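Local structure of versicolorin reductase (Brucella melitensis, 4NIM) at residues Val19-Thr24 and Val44-Ser49; Asp79-Val84 and Leu131-Ile136; Asn192-Gly197 and Ala255-Asp260. The protein probably acts as a reductase of the short-chain dehydrogenase/reductase family, probably using NAD(H) or NADP(H) on a substrate not yet established. All coordinates share one frame; numbering follows the deposited sequence. Where two conformers were deposited one is given.

Contact 1: Val19-Thr24 and Val44-Ser49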
loop_
_atom_site.group_PDB
_atom_site.type_symbol
_atom_site.label_atom_id
_atom_site.label_comp_id
_atom_site.label_asym_id
_atom_site.label_seq_id
_atom_site.Cartn_x
_atom_site.Cartn_y
_atom_site.Cartn_z
ATOM N N VAL A 19 4.486 -0.928 9.431
ATOM C CA VAL A 19 4.883 0.179 8.563
ATOM C C VAL A 19 3.724 0.382 7.602
ATOM O O VAL A 19 3.232 -0.588 7.043
ATOM C CB VAL A 19 6.131 -0.174 7.761
ATOM C CG1 VAL A 19 6.336 0.827 6.608
ATOM C CG2 VAL A 19 7.344 -0.243 8.682
ATOM N N ILE A 20 3.276 1.631 7.473
ATOM C CA ILE A 20 2.216 2.017 6.524
ATOM C C ILE A 20 2.691 3.249 5.792
ATOM O O ILE A 20 3.029 4.244 6.439
ATOM C CB ILE A 20 0.919 2.383 7.250
ATOM C CG1 ILE A 20 0.494 1.248 8.188
ATOM C CG2 ILE A 20 -0.166 2.775 6.247
ATOM C CD1 ILE A 20 -0.517 1.653 9.249
ATOM N N THR A 21 2.808 3.167 4.458
ATOM C CA THR A 21 3.255 4.297 3.659
ATOM C C THR A 21 2.039 5.160 3.274
ATOM O O THR A 21 0.905 4.737 3.459
ATOM C CB THR A 21 4.007 3.832 2.397
ATOM O OG1 THR A 21 3.137 3.037 1.564
ATOM C CG2 THR A 21 5.268 3.016 2.786
ATOM N N GLY A 22 2.294 6.364 2.780
ATOM C CA GLY A 22 1.260 7.267 2.296
ATOM C C GLY A 22 0.395 7.695 3.473
ATOM O O GLY A 22 -0.819 7.890 3.335
ATOM N N SER A 23 1.043 7.885 4.608
ATOM C CA SER A 23 0.361 7.928 5.892
ATOM C C SER A 23 0.314 9.287 6.575
ATOM O O SER A 23 -0.047 9.375 7.769
ATOM C CB SER A 23 0.924 6.851 6.808
ATOM O OG SER A 23 2.338 6.773 6.718
ATOM N N THR A 24 0.637 10.350 5.850
ATOM C CA THR A 24 0.461 11.709 6.394
ATOM C C THR A 24 -0.956 12.251 6.149
ATOM O O THR A 24 -1.341 13.307 6.659
ATOM C CB THR A 24 1.511 12.701 5.837
ATOM O OG1 THR A 24 1.375 12.854 4.421
ATOM C CG2 THR A 24 2.908 12.218 6.121
ATOM N N VAL A 44 4.933 2.845 12.127
ATOM C CA VAL A 44 5.868 3.717 11.468
ATOM C C VAL A 44 5.101 4.282 10.321
ATOM O O VAL A 44 4.594 3.520 9.463
ATOM C CB VAL A 44 7.109 2.966 10.946
ATOM C CG1 VAL A 44 8.075 3.923 10.277
ATOM C CG2 VAL A 44 7.813 2.284 12.110
ATOM N N ILE A 45 4.984 5.598 10.323
ATOM C CA ILE A 45 4.316 6.318 9.255
ATOM C C ILE A 45 5.296 7.222 8.525
ATOM O O ILE A 45 6.397 7.519 9.018
ATOM C CB ILE A 45 3.109 7.147 9.761
ATOM C CG1 ILE A 45 3.504 8.054 10.931
ATOM C CG2 ILE A 45 1.973 6.205 10.156
ATOM C CD1 ILE A 45 2.587 9.228 11.089
ATOM N N CYS A 46 4.912 7.670 7.336
ATOM C CA CYS A 46 5.875 8.380 6.500
ATOM C C CYS A 46 5.261 9.168 5.365
ATOM O O CYS A 46 4.115 8.933 4.964
ATOM C CB CYS A 46 6.913 7.415 5.909
ATOM S SG CYS A 46 6.198 6.116 4.854
ATOM N N GLY A 47 6.039 10.127 4.878
ATOM C CA GLY A 47 5.591 11.044 3.855
ATOM C C GLY A 47 6.501 12.253 3.721
ATOM O O GLY A 47 7.572 12.310 4.306
ATOM N N ARG A 48 6.067 13.209 2.917
ATOM C CA ARG A 48 6.871 14.356 2.587
ATOM C C ARG A 48 6.743 15.475 3.623
ATOM O O ARG A 48 7.725 16.119 3.946
ATOM C CB ARG A 48 6.484 14.865 1.204
ATOM C CG ARG A 48 6.613 13.788 0.121
ATOM C CD ARG A 48 6.327 14.359 -1.257
ATOM N NE ARG A 48 7.263 15.447 -1.527
ATOM C CZ ARG A 48 8.413 15.336 -2.197
ATOM N NH1 ARG A 48 8.806 14.176 -2.729
ATOM N NH2 ARG A 48 9.170 16.418 -2.351
ATOM N N SER A 49 5.541 15.715 4.130
ATOM C CA SER A 49 5.323 16.851 5.016
ATOM C C SER A 49 5.740 16.535 6.460
ATOM O O SER A 49 5.174 15.684 7.105
ATOM C CB SER A 49 3.860 17.286 4.971
ATOM O OG SER A 49 3.561 18.140 6.067
HETATM O O HOH W 1 4.741 7.932 2.194
HETATM O O HOH W 2 3.026 14.542 3.075
#

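Contact 2: Asp79-Val84 and Leu131-Ile136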
loop_
_atom_site.group_PDB
_atom_site.type_symbol
_atom_site.label_atom_id
_atom_site.label_comp_id
_atom_site.label_asym_id
_atom_site.label_seq_id
_atom_site.Cartn_x
_atom_site.Cartn_y
_atom_site.Cartn_z
ATOM N N ASP A 79 15.557 6.069 0.972
ATOM C CA ASP A 79 14.470 6.513 1.838
ATOM C C ASP A 79 13.527 5.335 2.124
ATOM O O ASP A 79 13.098 5.110 3.275
ATOM C CB ASP A 79 13.697 7.677 1.222
ATOM C CG ASP A 79 14.385 9.005 1.386
ATOM O OD1 ASP A 79 15.509 9.073 1.955
ATOM O OD2 ASP A 79 13.765 10.018 0.999
ATOM N N CYS A 80 13.252 4.552 1.103
ATOM C CA CYS A 80 12.461 3.338 1.258
ATOM C C CYS A 80 13.086 2.413 2.281
ATOM O O CYS A 80 12.411 1.937 3.218
ATOM C CB CYS A 80 12.299 2.600 -0.088
ATOM S SG CYS A 80 11.294 3.569 -1.249
ATOM N N ARG A 81 14.375 2.172 2.121
ATOM C CA ARG A 81 15.091 1.340 3.080
ATOM C C ARG A 81 15.074 1.911 4.507
ATOM O O ARG A 81 14.932 1.136 5.452
ATOM C CB ARG A 81 16.512 1.076 2.625
ATOM C CG ARG A 81 16.546 0.288 1.328
ATOM C CD ARG A 81 17.956 0.255 0.794
ATOM N NE ARG A 81 18.044 -0.771 -0.213
ATOM C CZ ARG A 81 18.881 -0.780 -1.224
ATOM N NH1 ARG A 81 19.716 0.242 -1.419
ATOM N NH2 ARG A 81 18.845 -1.818 -2.063
ATOM N N ARG A 82 15.216 3.232 4.633
ATOM C CA ARG A 82 15.231 3.880 5.954
ATOM C C ARG A 82 13.916 3.708 6.713
ATOM O O ARG A 82 13.917 3.610 7.958
ATOM C CB ARG A 82 15.598 5.364 5.847
ATOM C CG ARG A 82 15.970 5.997 7.186
ATOM C CD ARG A 82 16.830 7.246 7.013
ATOM N NE ARG A 82 16.155 8.267 6.223
ATOM C CZ ARG A 82 16.454 8.545 4.960
ATOM N NH1 ARG A 82 17.432 7.892 4.339
ATOM N NH2 ARG A 82 15.763 9.475 4.318
ATOM N N ILE A 83 12.790 3.644 5.992
ATOM C CA ILE A 83 11.506 3.461 6.644
ATOM C C ILE A 83 11.470 2.187 7.468
ATOM O O ILE A 83 11.105 2.165 8.682
ATOM C CB ILE A 83 10.370 3.450 5.622
ATOM C CG1 ILE A 83 10.246 4.848 4.997
ATOM C CG2 ILE A 83 9.069 3.060 6.284
ATOM C CD1 ILE A 83 9.485 4.854 3.706
ATOM N N VAL A 84 11.857 1.119 6.819
ATOM C CA VAL A 84 11.855 -0.184 7.454
ATOM C C VAL A 84 12.970 -0.257 8.516
ATOM O O VAL A 84 12.719 -0.779 9.632
ATOM C CB VAL A 84 11.982 -1.320 6.426
ATOM C CG1 VAL A 84 12.130 -2.662 7.129
ATOM C CG2 VAL A 84 10.776 -1.338 5.520
ATOM N N LEU A 131 10.615 -1.778 -0.272
ATOM C CA LEU A 131 10.004 -1.874 1.096
ATOM C C LEU A 131 9.716 -3.334 1.438
ATOM O O LEU A 131 9.975 -3.795 2.552
ATOM C CB LEU A 131 8.713 -1.067 1.161
ATOM C CG LEU A 131 8.946 0.445 1.126
ATOM C CD1 LEU A 131 7.678 1.155 0.695
ATOM C CD2 LEU A 131 9.356 0.881 2.510
ATOM N N ILE A 132 9.242 -4.078 0.434
ATOM C CA ILE A 132 8.976 -5.493 0.601
ATOM C C ILE A 132 10.288 -6.236 0.865
ATOM O O ILE A 132 10.348 -7.072 1.773
ATOM C CB ILE A 132 8.240 -6.082 -0.622
ATOM C CG1 ILE A 132 6.776 -5.615 -0.649
ATOM C CG2 ILE A 132 8.245 -7.609 -0.592
ATOM C CD1 ILE A 132 6.073 -5.791 -1.985
ATOM N N GLN A 133 11.304 -5.966 0.044
ATOM C CA GLN A 133 12.643 -6.549 0.253
ATOM C C GLN A 133 13.076 -6.388 1.717
ATOM O O GLN A 133 13.523 -7.359 2.357
ATOM C CB GLN A 133 13.643 -5.909 -0.684
ATOM C CG GLN A 133 15.094 -6.349 -0.520
ATOM C CD GLN A 133 15.924 -5.934 -1.705
ATOM O OE1 GLN A 133 15.809 -6.501 -2.814
ATOM N NE2 GLN A 133 16.773 -4.968 -1.500
ATOM N N GLU A 134 13.045 -5.160 2.204
ATOM C CA GLU A 134 13.501 -4.908 3.557
ATOM C C GLU A 134 12.610 -5.550 4.615
ATOM O O GLU A 134 13.107 -6.004 5.648
ATOM C CB GLU A 134 13.641 -3.397 3.832
ATOM C CG GLU A 134 14.754 -2.735 3.049
ATOM C CD GLU A 134 16.096 -3.397 3.287
ATOM O OE1 GLU A 134 16.491 -3.591 4.437
ATOM O OE2 GLU A 134 16.770 -3.761 2.300
ATOM N N ALA A 135 11.293 -5.532 4.407
ATOM C CA ALA A 135 10.379 -6.126 5.406
ATOM C C ALA A 135 10.611 -7.640 5.498
ATOM O O ALA A 135 10.705 -8.205 6.582
ATOM C CB ALA A 135 8.936 -5.826 5.043
ATOM N N ILE A 136 10.801 -8.293 4.360
ATOM C CA ILE A 136 11.004 -9.725 4.377
ATOM C C ILE A 136 12.337 -10.093 5.035
ATOM O O ILE A 136 12.415 -11.100 5.726
ATOM C CB ILE A 136 10.894 -10.327 2.939
ATOM C CG1 ILE A 136 9.441 -10.227 2.453
ATOM C CG2 ILE A 136 11.398 -11.774 2.891
ATOM C CD1 ILE A 136 9.281 -10.595 0.974
HETATM O O HOH W 3 16.266 -1.157 5.955
#

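Contact 3: Asn192-Gly197 and Ala255-Asp260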
loop_
_atom_site.group_PDB
_atom_site.type_symbol
_atom_site.label_atom_id
_atom_site.label_comp_id
_atom_site.label_asym_id
_atom_site.label_seq_id
_atom_site.Cartn_x
_atom_site.Cartn_y
_atom_site.Cartn_z
ATOM N N ASN A 192 -0.709 -9.881 -0.117
ATOM C CA ASN A 192 -1.984 -9.766 -0.786
ATOM C C ASN A 192 -2.170 -8.367 -1.303
ATOM O O ASN A 192 -1.516 -7.403 -0.828
ATOM C CB ASN A 192 -3.115 -10.118 0.159
ATOM C CG ASN A 192 -3.119 -11.573 0.534
ATOM O OD1 ASN A 192 -3.426 -12.447 -0.274
ATOM N ND2 ASN A 192 -2.820 -11.831 1.788
ATOM N N SER A 193 -3.048 -8.254 -2.294
ATOM C CA SER A 193 -3.331 -6.967 -2.894
ATOM C C SER A 193 -4.783 -6.558 -2.770
ATOM O O SER A 193 -5.669 -7.379 -2.908
ATOM C CB SER A 193 -2.967 -7.031 -4.414
ATOM O OG SER A 193 -3.228 -5.767 -4.994
ATOM N N LEU A 194 -4.998 -5.275 -2.533
ATOM C CA LEU A 194 -6.324 -4.716 -2.519
ATOM C C LEU A 194 -6.391 -3.713 -3.655
ATOM O O LEU A 194 -5.636 -2.730 -3.663
ATOM C CB LEU A 194 -6.638 -4.055 -1.164
ATOM C CG LEU A 194 -8.097 -3.619 -1.037
ATOM C CD1 LEU A 194 -9.017 -4.823 -0.900
ATOM C CD2 LEU A 194 -8.253 -2.686 0.172
ATOM N N ASN A 195 -7.268 -3.969 -4.627
ATOM C CA ASN A 195 -7.242 -3.202 -5.866
ATOM C C ASN A 195 -8.413 -2.237 -5.848
ATOM O O ASN A 195 -9.550 -2.616 -6.138
ATOM C CB ASN A 195 -7.267 -4.078 -7.117
ATOM C CG ASN A 195 -5.969 -4.831 -7.323
ATOM O OD1 ASN A 195 -5.513 -5.537 -6.418
ATOM N ND2 ASN A 195 -5.401 -4.727 -8.526
ATOM N N ILE A 196 -8.112 -0.990 -5.551
ATOM C CA ILE A 196 -9.149 -0.022 -5.217
ATOM C C ILE A 196 -9.539 0.878 -6.355
ATOM O O ILE A 196 -8.790 1.111 -7.331
ATOM C CB ILE A 196 -8.774 0.840 -3.972
ATOM C CG1 ILE A 196 -7.516 1.685 -4.213
ATOM C CG2 ILE A 196 -8.614 -0.028 -2.749
ATOM C CD1 ILE A 196 -7.305 2.736 -3.136
ATOM N N GLY A 197 -10.788 1.319 -6.272
ATOM C CA GLY A 197 -11.313 2.388 -7.113
ATOM C C GLY A 197 -10.778 3.746 -6.689
ATOM O O GLY A 197 -9.809 3.838 -5.947
ATOM N N ALA A 255 -3.472 -13.084 -3.146
ATOM C CA ALA A 255 -4.806 -12.711 -3.619
ATOM C C ALA A 255 -4.763 -11.337 -4.199
ATOM O O ALA A 255 -4.000 -10.490 -3.731
ATOM C CB ALA A 255 -5.809 -12.803 -2.490
ATOM N N ILE A 256 -5.554 -11.141 -5.256
ATOM C CA ILE A 256 -5.782 -9.841 -5.896
ATOM C C ILE A 256 -7.253 -9.557 -5.640
ATOM O O ILE A 256 -8.117 -10.210 -6.206
ATOM C CB ILE A 256 -5.504 -9.910 -7.434
ATOM C CG1 ILE A 256 -4.051 -10.293 -7.751
ATOM C CG2 ILE A 256 -5.903 -8.588 -8.110
ATOM C CD1 ILE A 256 -2.988 -9.482 -7.076
ATOM N N VAL A 257 -7.547 -8.697 -4.655
ATOM C CA VAL A 257 -8.893 -8.481 -4.180
ATOM C C VAL A 257 -9.405 -7.134 -4.715
ATOM O O VAL A 257 -8.967 -6.041 -4.285
ATOM C CB VAL A 257 -8.896 -8.476 -2.646
ATOM C CG1 VAL A 257 -10.296 -8.321 -2.094
ATOM C CG2 VAL A 257 -8.192 -9.744 -2.113
ATOM N N ASN A 258 -10.338 -7.202 -5.624
ATOM C CA ASN A 258 -10.926 -5.992 -6.218
ATOM C C ASN A 258 -11.856 -5.335 -5.231
ATOM O O ASN A 258 -12.726 -5.985 -4.665
ATOM C CB ASN A 258 -11.678 -6.318 -7.471
ATOM C CG ASN A 258 -10.786 -6.862 -8.553
ATOM O OD1 ASN A 258 -10.699 -8.090 -8.768
ATOM N ND2 ASN A 258 -10.035 -6.006 -9.147
ATOM N N PHE A 259 -11.720 -4.036 -5.085
ATOM C CA PHE A 259 -12.493 -3.280 -4.125
ATOM C C PHE A 259 -13.012 -2.030 -4.781
ATOM O O PHE A 259 -12.356 -1.010 -4.759
ATOM C CB PHE A 259 -11.651 -2.936 -2.916
ATOM C CG PHE A 259 -12.450 -2.453 -1.737
ATOM C CD1 PHE A 259 -12.799 -1.111 -1.624
ATOM C CD2 PHE A 259 -12.896 -3.333 -0.775
ATOM C CE1 PHE A 259 -13.561 -0.639 -0.544
ATOM C CE2 PHE A 259 -13.641 -2.878 0.327
ATOM C CZ PHE A 259 -14.006 -1.538 0.411
ATOM N N ASP A 260 -14.235 -2.085 -5.282
ATOM C CA ASP A 260 -14.796 -0.970 -6.075
ATOM C C ASP A 260 -16.219 -1.323 -6.476
ATOM O O ASP A 260 -16.577 -2.515 -6.486
ATOM C CB ASP A 260 -13.968 -0.733 -7.399
ATOM C CG ASP A 260 -14.320 0.588 -8.088
ATOM O OD1 ASP A 260 -14.608 1.568 -7.382
ATOM O OD2 ASP A 260 -14.333 0.653 -9.339
#

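Contact 1: Val19-Thr24 and Val44-Ser49
Ile-20 N donates to Val-44 O at 3.0 Å, the bond that joins strand 17-20 to the parallel strand 42-47 just before Thr-21 leaves the sheet. Beyond it a side chain takes over. Ser-23 OG accepts from Cys-46 N at 2.8 Å and donates to Ile-20 O at 2.6 Å, so one small hydroxyl spans both backbones. A chi1 of 42° sets OG between its own N and carbonyl carbon, where it can serve both. Ser-23 N completes the link with a longer bond to Cys-46 O, 3.3 Å.

Thr-21 and Gly-22 open the TGxxxGxG sequence, which in this family forms the turn beneath the cofactor's diphosphate. Gly-22 takes positive phi there with ease, while Thr-21 OG1 is held by Ala-101 N. Water connects the two segments twice: one molecule accepts from Gly-22 N and donates weakly to Cys-46 O, another joins Thr-24 OG1 to Ser-49 N. Ser-49 itself caps the next helix through Lys-52 N.

Among apolar contacts, Val-19 CG2 lies alongside Val-44 CB (3.9 Å), both beta-branched residues facing helix 77-91. Cys-46 SG rests against Thr-21 CA at 3.7 Å. On the face covered by helix 26-37, Ile-45 CG2 meets Ser-23 CB (3.6 Å). Thr-24 CG2 packs 3.7 Å from Gly-47 CA, on the side that glycine leaves clear of a side chain.

Contact 2: Asp79-Val84 and Leu131-Ile136
Near Cys-80 and Leu-131 the two helical segments run in roughly the same direction, their axes 8.8 Å apart at closest and crossing at -31°. They belong to helices 77-91 and 114-142, neighbours on one face of the Rossmann-fold sheet. Leu-131 fills the angle between them on the side toward the strands. Its CD2 lies 3.3 Å from Cys-80 O and 4.0 Å from Val-84 CG2, with Ile-83 CD1 also against it, and the leucine side chain also touches Leu-97 of strand 96-99. Slim Cys-80 leaves room for this branched side chain.

Val-84 presses its CG1 against Glu-134 CB at 3.7 Å, meeting the aliphatic base of a residue whose polar end lies elsewhere. A bend at chi2 (-56°) carries that carboxylate round toward Arg-81, yet Arg-81 NE stays 4.1 Å from Glu-134 OE2, beyond a salt bridge, with the two flat groups almost perpendicular at 83°. OE2 pairs instead with Lys-137 on its own helix. The extended Arg-81 brings its guanidinium edge to the Gln-133 amide, NH2 to NE2 3.8 Å; both nitrogens are donors, so no hydrogen bond forms between them. One water bridges the helices, donating to Arg-81 O at 2.7 Å and to Glu-134 OE1 at 2.9 Å.

Contact 3: Asn192-Gly197 and Ala255-Asp260
Leu-194 CD1 meets Phe-259 CB at 3.8 Å and Val-257 CG1 at 3.9 Å, making the apolar centre of a parallel pairing between the last two strands of the Rossmann-fold sheet, 190-196 and 256-259. With CG anti to the backbone N (chi1 -172°), the leucine leans onto the neighbouring strand, so that CD1 touches both Val-257 and Phe-259. Helix 234-245 covers this group, Val-237 touching both Leu-194 and Phe-259. Beta-branched Val-257 suits the extended backbone.

On the reverse face the packing is mixed: Ile-256 sets CD1 3.6 Å from Ser-193 CB and lays CG2 beside the Asn-195 amide, on the face covered by helix 164-183.

Between the faces run the backbone bonds, donated in turn by Ser-193 to Ala-255, Val-257 to Ser-193, Asn-195 to Val-257, Phe-259 to Asn-195 and Gly-197 to Phe-259. The bond from Asn-195 N to Val-257 O is short and nearly straight (2.7 Å, 174°); that from Gly-197 N to Phe-259 O stretches to 3.2 Å as the strands end.

Polar side chains complete the pairing. The buried Asn-195 amide is held at both ends: OD1 accepts from Ser-193 OG at 2.7 Å and ND2 donates to Ser-153 O and Asp-174 OD2. At the start of the pair, Asn-192 OD1 extends the pairing by accepting from Ala-255 N at 2.9 Å, while its ND2 reaches Met-252 O. At the far end, Asp-260, whose OD2 bonds Ser-262 OG, places OD1 3.4 Å from Gly-197 CA, close against a residue with no side chain.

The contacts follow one another along the chain, each closing before the next begins. Contacts 1 and 3 lie in the same seven-stranded parallel sheet, their centres 21 Å apart on opposite sides of the chain's centre: contact 1 joins strands 17-20 and 42-47, and contact 3 reaches strand 256-259 at one edge. Contact 2 joins two helices of the layer that packs on one face of the sheet, against contact 1. Its centre is 13 Å from that of contact 1, and Ile-83 CG2 packs 3.5 Å from Val-19 CG1. Contact 3 is separate from contact 2, with nearest atoms about 8 Å apart. Together they span the half of the sheet whose glycine-rich turn is expected to hold the cofactor's diphosphate, and the sheet's far edge.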